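Local coordinates for protein inositol dehydrogenase (Lactobacillus casei, PDB 4MKX) that probably oxidises scyllo-inositol with NAD as cofactor, as a sugar alcohol dehydrogenase of the Gfo/Idh/MocA family, at residues 147-150 with 151-155; 189-192 with 193-197; 198-201 with 202-206; 333-336 with 337-341. One frame throughout, in Å; residues are numbered along the deposited sequence.

Contact 1: 147-150 with 151-155; sequences YRYA and KQLVD
Y149 and L153, one turn apart on helix 145-155, supply the apolar part of this contact: Y149 CE2 comes to 3.7 Å from L153 CD1, the methyl meeting the ring at a slant. The tyrosine CB points away from 151-155, but with CG anti to the backbone N (chi1 -179°) the ring swings back over the next turn. Y149 also rests on N281 and L153 on V285 of a second subunit, the leucine matching an aliphatic partner. A150, small enough for a close approach, faces L272 and I274 of strand 271-274.

The backbone bonds are regular i to i+4 pairs, from K151 N to Y147 O (2.9 Å) through V154 N to A150 O (3.0 Å).

Charge is paired along the helix as well. K151, its chain bent at chi2 (63°) and chi4, brings NZ to 3.0 Å from D155 OD2 on the syn lone pair, with a weak bond of 3.2 Å from NZ to D155 OD1. R148 is paired one turn back, with D145.

The chemistry is that of a helix divided by face: apolar groups serve the protein interior and the subunit interface, while the exposed D155 is likely to offset part of the charge of K151.

Contact 2: 189-192 with 193-197; sequences GGLF and LDMSI
D194 N, M195 N and S196 N donate to the carbonyls of G190, L191 and F192, winding the short helix 191-195 in the C-terminal domain of this Gfo/Idh/MocA enzyme. G190 is its N-cap. At G189 and G190, phi values of 107° and 119° would drive a CB into the preceding carbonyl oxygen, so only glycine is comfortable. The bond from D194 N to G190 O is long, 3.2 Å, and comes from above the carbonyl plane.

With CG beside the backbone N (chi1 -72°), D194 brings its carboxylate back over this first turn, leaving OD2 only 2.8 Å from G190 O, two acceptors with no hydrogen bond between them. What OD2 does have is a salt bridge to R253, so an alanine here would probably leave that arginine without its carboxylate mate.

On another side of the turn L191 CD1 lies 3.9 Å from M195 CG, two flexible apolar chains that both rest on A251 of strand 246-252. F192 directs its ring to L341 of helix 328-347, a buried place suited to a large aromatic. S196, compact and polar, sets OG beside the edge of that ring, near its plane, 3.6 Å from F192 CD1.

Contact 3: 198-201 with 202-206; sequences HDID and VIRWF
D201 and R204 face each other across a water on one flank of helix 197-207. D201 OD1 lies at the edge of the guanidinium, near its plane, but 4.3 Å from R204 NH1, too far for a salt bridge. The water fills the step, donating to D201 OD1 at 2.7 Å and accepting from R204 NH1 at 2.7 Å. The arginine gets there by leaving its chain extended at chi2 and bending it at chi3 (63°), while D201 holds CG anti to its backbone N (chi1 -174°). Each charge has direct mates too: R142 binds OD1 of the buried aspartate, and E210 and D330 take NE and NH1 of the arginine. This matching would probably stabilise the ionised forms of both.

The aliphatic side chains lie close along the helix backbone. I203 lays CG1 and CD1 beside the carbonyl of D199, with CD1 3.4 Å from D199 O, and V202 CG2 stands 3.5 Å from H198 O. Being apolar, V202 and I203 suit buried positions that face another helix and the sheet. R204 N bonds I200 O at 3.1 Å.

Around the helix, I203 faces A247 and L249 of strand 246-252; D199 bonds S167 and S169 of the neighbouring strand 162-172 and pairs with R141; V202 and F206 meet Y147 of helix 145-155, and I200 is turned to helix 328-347.

Contact 4: 333-336 with 337-341; sequences QGTK and AALAL
T335 and L339 lie side by side on successive turns of helix 328-347, pointing the same way, with T335 CG2 3.9 Å from L339 CD1. The leucine also leans on the backbone: its CG stands 3.2 Å from T335 O, the same oxygen that accepts L339 N at 2.9 Å. With the threonine methyl anti to its backbone N, and OG1 anti to the carbonyl carbon (chi1 -79°), the two branches part company, the methyl going to the leucine and the hydroxyl to the main-chain O of G114. A threonine fits a place that asks for one apolar and one polar branch.

The next shell belongs to the Rossmann-fold part of the enzyme, where T335 touches I120 and L339 touches I117, both on helix 117-128. With an alanine in place of L339, T335 CG2 and I117 would probably lose a packing partner and a gap would open between the two helices.

Another face of the helix is built of small residues. A337 CB is 3.5 Å from Q333 O and A338 CB 3.4 Å from G334 O, and these short side chains let I200 of helix 197-207 come close. A337 and A340 also pack on I211 and V214 of strand 211-219, in the large mixed sheet. K336, partly exposed, runs its aliphatic chain past I117 and V353, while Q333 at the start of the segment uses NE2 to bond E329.

How the contacts relate
Contacts 1, 2 and 3 follow one another along the chain within the C-terminal domain, and contact 4 comes last, near the C-terminus. Each lies within or at the start of one helix: 145-155, 191-195, 197-207 and 328-347. Contact 3 lies in the middle, its centre about 13 Å from that of contact 1 and about 12 Å from that of contact 4, and touches both; contacts 2 and 3 adjoin in sequence. Contacts 2 and 4 are closest, with centres about 9 Å apart, whereas the centre of contact 1 is about 25 Å from the centres of both. These helices pack beside the mixed sheet, which helix 328-347 links to the Rossmann domain and helix 145-155 to a second subunit.

Contact 1: 147-150 with 151-155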
loop_
_atom_site.group_PDB
_atom_site.type_symbol
_atom_site.label_atom_id
_atom_site.label_comp_id
_atom_site.label_asym_id
_atom_site.label_seq_id
_atom_site.Cartn_x
_atom_site.Cartn_y
_atom_site.Cartn_z
ATOM N N TYR A 147 6.432 -11.590 -12.701
ATOM C CA TYR A 147 5.621 -12.541 -13.455
ATOM C C TYR A 147 6.028 -13.980 -13.151
ATOM O O TYR A 147 5.160 -14.845 -13.013
ATOM C CB TYR A 147 5.696 -12.286 -14.970
ATOM C CG TYR A 147 4.733 -11.206 -15.429
ATOM C CD1 TYR A 147 3.404 -11.499 -15.700
ATOM C CD2 TYR A 147 5.150 -9.884 -15.541
ATOM C CE1 TYR A 147 2.520 -10.507 -16.100
ATOM C CE2 TYR A 147 4.274 -8.888 -15.925
ATOM C CZ TYR A 147 2.959 -9.202 -16.211
ATOM O OH TYR A 147 2.076 -8.207 -16.602
ATOM N N ARG A 148 7.329 -14.230 -13.049
ATOM C CA ARG A 148 7.819 -15.574 -12.735
ATOM C C ARG A 148 7.408 -16.016 -11.341
ATOM O O ARG A 148 7.058 -17.178 -11.139
ATOM C CB ARG A 148 9.344 -15.679 -12.908
ATOM C CG ARG A 148 9.750 -15.791 -14.370
ATOM C CD ARG A 148 11.241 -16.139 -14.555
ATOM N NE ARG A 148 12.126 -15.116 -13.998
ATOM C CZ ARG A 148 13.364 -14.857 -14.425
ATOM N NH1 ARG A 148 13.895 -15.535 -15.437
ATOM N NH2 ARG A 148 14.078 -13.906 -13.840
ATOM N N TYR A 149 7.431 -15.090 -10.386
ATOM C CA TYR A 149 7.014 -15.392 -9.022
ATOM C C TYR A 149 5.542 -15.796 -8.995
ATOM O O TYR A 149 5.160 -16.748 -8.309
ATOM C CB TYR A 149 7.276 -14.187 -8.090
ATOM C CG TYR A 149 6.889 -14.423 -6.642
ATOM C CD1 TYR A 149 7.783 -15.001 -5.746
ATOM C CD2 TYR A 149 5.634 -14.057 -6.174
ATOM C CE1 TYR A 149 7.422 -15.219 -4.421
ATOM C CE2 TYR A 149 5.267 -14.266 -4.858
ATOM C CZ TYR A 149 6.169 -14.845 -3.987
ATOM O OH TYR A 149 5.796 -15.053 -2.677
ATOM N N ALA A 150 4.708 -15.074 -9.741
ATOM C CA ALA A 150 3.282 -15.397 -9.814
ATOM C C ALA A 150 3.047 -16.729 -10.509
ATOM O O ALA A 150 2.170 -17.494 -10.111
ATOM C CB ALA A 150 2.514 -14.291 -10.526
ATOM N N LYS A 151 3.809 -16.994 -11.567
ATOM C CA LYS A 151 3.684 -18.251 -12.290
ATOM C C LYS A 151 3.999 -19.418 -11.356
ATOM O O LYS A 151 3.332 -20.454 -11.385
ATOM C CB LYS A 151 4.647 -18.257 -13.477
ATOM C CG LYS A 151 4.554 -19.497 -14.364
ATOM C CD LYS A 151 3.190 -19.607 -15.017
ATOM C CE LYS A 151 3.230 -20.528 -16.257
ATOM N NZ LYS A 151 3.826 -21.855 -15.938
ATOM N N GLN A 152 5.012 -19.231 -10.525
ATOM C CA GLN A 152 5.418 -20.239 -9.560
ATOM C C GLN A 152 4.284 -20.554 -8.584
ATOM O O GLN A 152 3.981 -21.719 -8.339
ATOM C CB GLN A 152 6.639 -19.735 -8.815
ATOM C CG GLN A 152 7.235 -20.684 -7.821
ATOM C CD GLN A 152 8.610 -20.223 -7.401
ATOM O OE1 GLN A 152 9.183 -19.314 -8.012
ATOM N NE2 GLN A 152 9.153 -20.839 -6.358
ATOM N N LEU A 153 3.648 -19.519 -8.038
ATOM C CA LEU A 153 2.492 -19.728 -7.167
ATOM C C LEU A 153 1.382 -20.495 -7.879
ATOM O O LEU A 153 0.777 -21.405 -7.309
ATOM C CB LEU A 153 1.942 -18.391 -6.652
ATOM C CG LEU A 153 2.870 -17.618 -5.724
ATOM C CD1 LEU A 153 2.191 -16.333 -5.285
ATOM C CD2 LEU A 153 3.209 -18.483 -4.541
ATOM N N VAL A 154 1.106 -20.121 -9.122
ATOM C CA VAL A 154 0.076 -20.788 -9.902
ATOM C C VAL A 154 0.428 -22.259 -10.146
ATOM O O VAL A 154 -0.424 -23.134 -9.990
ATOM C CB VAL A 154 -0.181 -20.057 -11.238
ATOM C CG1 VAL A 154 -1.004 -20.912 -12.185
ATOM C CG2 VAL A 154 -0.871 -18.718 -10.991
ATOM N N ASP A 155 1.678 -22.523 -10.512
ATOM C CA ASP A 155 2.119 -23.890 -10.808
ATOM C C ASP A 155 2.073 -24.787 -9.575
ATOM O O ASP A 155 1.839 -25.995 -9.679
ATOM C CB ASP A 155 3.538 -23.884 -11.383
ATOM C CG ASP A 155 3.585 -23.414 -12.824
ATOM O OD1 ASP A 155 2.518 -23.354 -13.467
ATOM O OD2 ASP A 155 4.699 -23.112 -13.307
#

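Contact 2: 189-192 with 193-197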
loop_
_atom_site.group_PDB
_atom_site.type_symbol
_atom_site.label_atom_id
_atom_site.label_comp_id
_atom_site.label_asym_id
_atom_site.label_seq_id
_atom_site.Cartn_x
_atom_site.Cartn_y
_atom_site.Cartn_z
ATOM N N GLY A 189 -0.653 -0.272 -37.314
ATOM C CA GLY A 189 -0.975 -1.685 -37.270
ATOM C C GLY A 189 -2.176 -1.980 -36.394
ATOM O O GLY A 189 -2.802 -3.033 -36.516
ATOM N N GLY A 190 -2.499 -1.045 -35.507
ATOM C CA GLY A 190 -3.628 -1.204 -34.609
ATOM C C GLY A 190 -3.213 -1.185 -33.150
ATOM O O GLY A 190 -2.041 -1.372 -32.826
ATOM N N LEU A 191 -4.182 -0.960 -32.268
ATOM C CA LEU A 191 -3.917 -0.917 -30.837
ATOM C C LEU A 191 -3.630 -2.286 -30.236
ATOM O O LEU A 191 -2.706 -2.441 -29.435
ATOM C CB LEU A 191 -5.108 -0.277 -30.113
ATOM C CG LEU A 191 -5.007 -0.125 -28.593
ATOM C CD1 LEU A 191 -3.956 0.895 -28.226
ATOM C CD2 LEU A 191 -6.366 0.272 -28.004
ATOM N N PHE A 192 -4.421 -3.282 -30.612
ATOM C CA PHE A 192 -4.295 -4.584 -29.978
ATOM C C PHE A 192 -3.051 -5.311 -30.477
ATOM O O PHE A 192 -2.398 -6.035 -29.725
ATOM C CB PHE A 192 -5.578 -5.393 -30.177
ATOM C CG PHE A 192 -6.801 -4.715 -29.614
ATOM C CD1 PHE A 192 -7.029 -4.701 -28.243
ATOM C CD2 PHE A 192 -7.712 -4.080 -30.450
ATOM C CE1 PHE A 192 -8.151 -4.074 -27.712
ATOM C CE2 PHE A 192 -8.836 -3.448 -29.926
ATOM C CZ PHE A 192 -9.050 -3.439 -28.552
ATOM N N LEU A 193 -2.718 -5.095 -31.744
ATOM C CA LEU A 193 -1.490 -5.640 -32.307
ATOM C C LEU A 193 -0.281 -5.037 -31.604
ATOM O O LEU A 193 0.669 -5.741 -31.246
ATOM C CB LEU A 193 -1.413 -5.317 -33.797
ATOM C CG LEU A 193 -0.448 -6.159 -34.620
ATOM C CD1 LEU A 193 -1.160 -7.421 -35.082
ATOM C CD2 LEU A 193 0.098 -5.345 -35.794
ATOM N N ASP A 194 -0.313 -3.722 -31.415
ATOM C CA ASP A 194 0.817 -3.015 -30.825
ATOM C C ASP A 194 0.963 -3.267 -29.328
ATOM O O ASP A 194 2.066 -3.514 -28.827
ATOM C CB ASP A 194 0.689 -1.507 -31.079
ATOM C CG ASP A 194 0.937 -1.132 -32.527
ATOM O OD1 ASP A 194 1.603 -1.914 -33.244
ATOM O OD2 ASP A 194 0.475 -0.044 -32.945
ATOM N N MET A 195 -0.157 -3.206 -28.615
ATOM C CA MET A 195 -0.130 -3.139 -27.154
ATOM C C MET A 195 -0.497 -4.430 -26.422
ATOM O O MET A 195 -0.084 -4.629 -25.279
ATOM C CB MET A 195 -1.066 -2.019 -26.664
ATOM C CG MET A 195 -0.592 -0.623 -26.999
ATOM S SD MET A 195 1.011 -0.272 -26.256
ATOM C CE MET A 195 0.558 -0.149 -24.524
ATOM N N SER A 196 -1.281 -5.298 -27.054
ATOM C CA SER A 196 -1.864 -6.413 -26.318
ATOM C C SER A 196 -1.237 -7.774 -26.580
ATOM O O SER A 196 -1.639 -8.753 -25.959
ATOM C CB SER A 196 -3.363 -6.502 -26.605
ATOM O OG SER A 196 -3.995 -5.274 -26.300
ATOM N N ILE A 197 -0.284 -7.847 -27.508
ATOM C CA ILE A 197 0.338 -9.124 -27.816
ATOM C C ILE A 197 0.995 -9.752 -26.588
ATOM O O ILE A 197 0.877 -10.955 -26.380
ATOM C CB ILE A 197 1.349 -9.018 -28.987
ATOM C CG1 ILE A 197 0.593 -8.775 -30.288
ATOM C CG2 ILE A 197 2.137 -10.310 -29.137
ATOM C CD1 ILE A 197 1.378 -9.141 -31.543
#

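Contact 3: 198-201 with 202-206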
loop_
_atom_site.group_PDB
_atom_site.type_symbol
_atom_site.label_atom_id
_atom_site.label_comp_id
_atom_site.label_asym_id
_atom_site.label_seq_id
_atom_site.Cartn_x
_atom_site.Cartn_y
_atom_site.Cartn_z
ATOM N N HIS A 198 1.657 -8.948 -25.755
ATOM C CA HIS A 198 2.266 -9.497 -24.554
ATOM C C HIS A 198 1.212 -9.997 -23.578
ATOM O O HIS A 198 1.437 -10.975 -22.859
ATOM C CB HIS A 198 3.143 -8.470 -23.847
ATOM C CG HIS A 198 4.380 -8.095 -24.597
ATOM N ND1 HIS A 198 5.380 -8.997 -24.885
ATOM C CD2 HIS A 198 4.788 -6.904 -25.097
ATOM C CE1 HIS A 198 6.346 -8.383 -25.545
ATOM N NE2 HIS A 198 6.017 -7.107 -25.675
ATOM N N ASP A 199 0.066 -9.324 -23.538
ATOM C CA ASP A 199 -1.021 -9.751 -22.668
ATOM C C ASP A 199 -1.632 -11.067 -23.141
ATOM O O ASP A 199 -1.925 -11.947 -22.334
ATOM C CB ASP A 199 -2.090 -8.662 -22.589
ATOM C CG ASP A 199 -1.589 -7.406 -21.909
ATOM O OD1 ASP A 199 -1.089 -7.503 -20.767
ATOM O OD2 ASP A 199 -1.689 -6.322 -22.515
ATOM N N ILE A 200 -1.808 -11.198 -24.452
ATOM C CA ILE A 200 -2.276 -12.454 -25.023
ATOM C C ILE A 200 -1.321 -13.583 -24.655
ATOM O O ILE A 200 -1.742 -14.639 -24.183
ATOM C CB ILE A 200 -2.461 -12.333 -26.542
ATOM C CG1 ILE A 200 -3.675 -11.444 -26.843
ATOM C CG2 ILE A 200 -2.670 -13.707 -27.174
ATOM C CD1 ILE A 200 -3.659 -10.866 -28.234
ATOM N N ASP A 201 -0.022 -13.354 -24.823
ATOM C CA ASP A 201 0.934 -14.376 -24.449
ATOM C C ASP A 201 0.897 -14.734 -22.962
ATOM O O ASP A 201 0.991 -15.906 -22.585
ATOM C CB ASP A 201 2.336 -13.946 -24.853
ATOM C CG ASP A 201 3.345 -15.035 -24.616
ATOM O OD1 ASP A 201 3.290 -16.060 -25.346
ATOM O OD2 ASP A 201 4.173 -14.882 -23.687
ATOM N N VAL A 202 0.751 -13.724 -22.105
ATOM C CA VAL A 202 0.637 -13.969 -20.678
ATOM C C VAL A 202 -0.562 -14.863 -20.347
ATOM O O VAL A 202 -0.451 -15.776 -19.536
ATOM C CB VAL A 202 0.559 -12.626 -19.883
ATOM C CG1 VAL A 202 -0.236 -12.776 -18.611
ATOM C CG2 VAL A 202 1.956 -12.104 -19.598
ATOM N N ILE A 203 -1.686 -14.608 -20.996
ATOM C CA ILE A 203 -2.885 -15.406 -20.780
ATOM C C ILE A 203 -2.642 -16.874 -21.165
ATOM O O ILE A 203 -2.910 -17.796 -20.373
ATOM C CB ILE A 203 -4.064 -14.788 -21.530
ATOM C CG1 ILE A 203 -4.491 -13.509 -20.805
ATOM C CG2 ILE A 203 -5.245 -15.752 -21.595
ATOM C CD1 ILE A 203 -5.253 -12.537 -21.671
ATOM N N ARG A 204 -2.062 -17.083 -22.344
ATOM C CA ARG A 204 -1.769 -18.435 -22.808
ATOM C C ARG A 204 -0.741 -19.118 -21.920
ATOM O O ARG A 204 -0.878 -20.295 -21.592
ATOM C CB ARG A 204 -1.298 -18.415 -24.268
ATOM C CG ARG A 204 -2.341 -17.878 -25.262
ATOM C CD ARG A 204 -1.839 -17.920 -26.706
ATOM N NE ARG A 204 -1.585 -19.294 -27.128
ATOM C CZ ARG A 204 -0.370 -19.820 -27.265
ATOM N NH1 ARG A 204 0.713 -19.085 -27.024
ATOM N NH2 ARG A 204 -0.239 -21.083 -27.636
ATOM N N TRP A 205 0.281 -18.363 -21.515
ATOM C CA TRP A 205 1.358 -18.882 -20.684
ATOM C C TRP A 205 0.835 -19.356 -19.332
ATOM O O TRP A 205 1.149 -20.465 -18.889
ATOM C CB TRP A 205 2.442 -17.798 -20.515
ATOM C CG TRP A 205 3.634 -18.163 -19.692
ATOM C CD1 TRP A 205 4.375 -19.310 -19.775
ATOM C CD2 TRP A 205 4.267 -17.350 -18.692
ATOM N NE1 TRP A 205 5.415 -19.267 -18.871
ATOM C CE2 TRP A 205 5.374 -18.075 -18.200
ATOM C CE3 TRP A 205 4.005 -16.084 -18.169
ATOM C CZ2 TRP A 205 6.209 -17.576 -17.194
ATOM C CZ3 TRP A 205 4.835 -15.591 -17.170
ATOM C CH2 TRP A 205 5.928 -16.337 -16.699
ATOM N N PHE A 206 0.019 -18.534 -18.677
ATOM C CA PHE A 206 -0.465 -18.883 -17.343
ATOM C C PHE A 206 -1.472 -20.030 -17.349
ATOM O O PHE A 206 -1.474 -20.844 -16.431
ATOM C CB PHE A 206 -1.086 -17.661 -16.643
ATOM C CG PHE A 206 -0.092 -16.833 -15.894
ATOM C CD1 PHE A 206 0.238 -17.143 -14.585
ATOM C CD2 PHE A 206 0.524 -15.748 -16.498
ATOM C CE1 PHE A 206 1.169 -16.385 -13.886
ATOM C CE2 PHE A 206 1.458 -14.984 -15.804
ATOM C CZ PHE A 206 1.778 -15.304 -14.501
HETATM O O HOH W 1 1.355 -16.509 -27.164
#

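Contact 4: 333-336 with 337-341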
loop_
_atom_site.group_PDB
_atom_site.type_symbol
_atom_site.label_atom_id
_atom_site.label_comp_id
_atom_site.label_asym_id
_atom_site.label_seq_id
_atom_site.Cartn_x
_atom_site.Cartn_y
_atom_site.Cartn_z
ATOM N N GLN A 333 -0.121 -17.759 -32.503
ATOM C CA GLN A 333 -1.353 -17.560 -31.737
ATOM C C GLN A 333 -1.486 -16.140 -31.214
ATOM O O GLN A 333 -2.598 -15.602 -31.146
ATOM C CB GLN A 333 -1.466 -18.553 -30.589
ATOM C CG GLN A 333 -1.580 -20.009 -31.034
ATOM C CD GLN A 333 -2.807 -20.284 -31.889
ATOM O OE1 GLN A 333 -3.789 -19.538 -31.859
ATOM N NE2 GLN A 333 -2.749 -21.359 -32.663
ATOM N N GLY A 334 -0.366 -15.531 -30.840
ATOM C CA GLY A 334 -0.390 -14.147 -30.395
ATOM C C GLY A 334 -0.884 -13.228 -31.496
ATOM O O GLY A 334 -1.715 -12.353 -31.278
ATOM N N THR A 335 -0.386 -13.436 -32.708
ATOM C CA THR A 335 -0.788 -12.602 -33.828
ATOM C C THR A 335 -2.246 -12.873 -34.198
ATOM O O THR A 335 -3.009 -11.949 -34.483
ATOM C CB THR A 335 0.115 -12.859 -35.038
ATOM O OG1 THR A 335 1.339 -12.146 -34.847
ATOM C CG2 THR A 335 -0.538 -12.369 -36.300
ATOM N N LYS A 336 -2.631 -14.140 -34.158
ATOM C CA LYS A 336 -3.989 -14.521 -34.529
ATOM C C LYS A 336 -5.019 -13.874 -33.609
ATOM O O LYS A 336 -5.997 -13.301 -34.087
ATOM C CB LYS A 336 -4.147 -16.035 -34.489
ATOM C CG LYS A 336 -5.510 -16.516 -34.947
ATOM C CD LYS A 336 -5.656 -18.019 -34.759
ATOM C CE LYS A 336 -4.738 -18.756 -35.694
ATOM N NZ LYS A 336 -4.875 -18.205 -37.069
ATOM N N ALA A 337 -4.788 -13.966 -32.303
ATOM C CA ALA A 337 -5.726 -13.393 -31.326
ATOM C C ALA A 337 -5.784 -11.884 -31.473
ATOM O O ALA A 337 -6.860 -11.288 -31.371
ATOM C CB ALA A 337 -5.356 -13.791 -29.901
ATOM N N ALA A 338 -4.638 -11.259 -31.711
ATOM C CA ALA A 338 -4.610 -9.813 -31.900
ATOM C C ALA A 338 -5.393 -9.388 -33.146
ATOM O O ALA A 338 -6.119 -8.395 -33.124
ATOM C CB ALA A 338 -3.166 -9.301 -31.949
ATOM N N LEU A 339 -5.243 -10.136 -34.237
ATOM C CA LEU A 339 -6.043 -9.884 -35.431
ATOM C C LEU A 339 -7.536 -10.047 -35.157
ATOM O O LEU A 339 -8.351 -9.287 -35.664
ATOM C CB LEU A 339 -5.624 -10.833 -36.554
ATOM C CG LEU A 339 -4.222 -10.582 -37.100
ATOM C CD1 LEU A 339 -3.876 -11.647 -38.115
ATOM C CD2 LEU A 339 -4.141 -9.195 -37.723
ATOM N N ALA A 340 -7.882 -11.057 -34.368
ATOM C CA ALA A 340 -9.270 -11.304 -34.007
ATOM C C ALA A 340 -9.836 -10.149 -33.197
ATOM O O ALA A 340 -10.992 -9.771 -33.389
ATOM C CB ALA A 340 -9.397 -12.604 -33.241
ATOM N N LEU A 341 -9.029 -9.600 -32.291
ATOM C CA LEU A 341 -9.456 -8.446 -31.501
ATOM C C LEU A 341 -9.671 -7.238 -32.400
ATOM O O LEU A 341 -10.627 -6.495 -32.231
ATOM C CB LEU A 341 -8.417 -8.112 -30.422
ATOM C CG LEU A 341 -8.307 -9.094 -29.264
ATOM C CD1 LEU A 341 -7.034 -8.809 -28.465
ATOM C CD2 LEU A 341 -9.518 -8.985 -28.357
#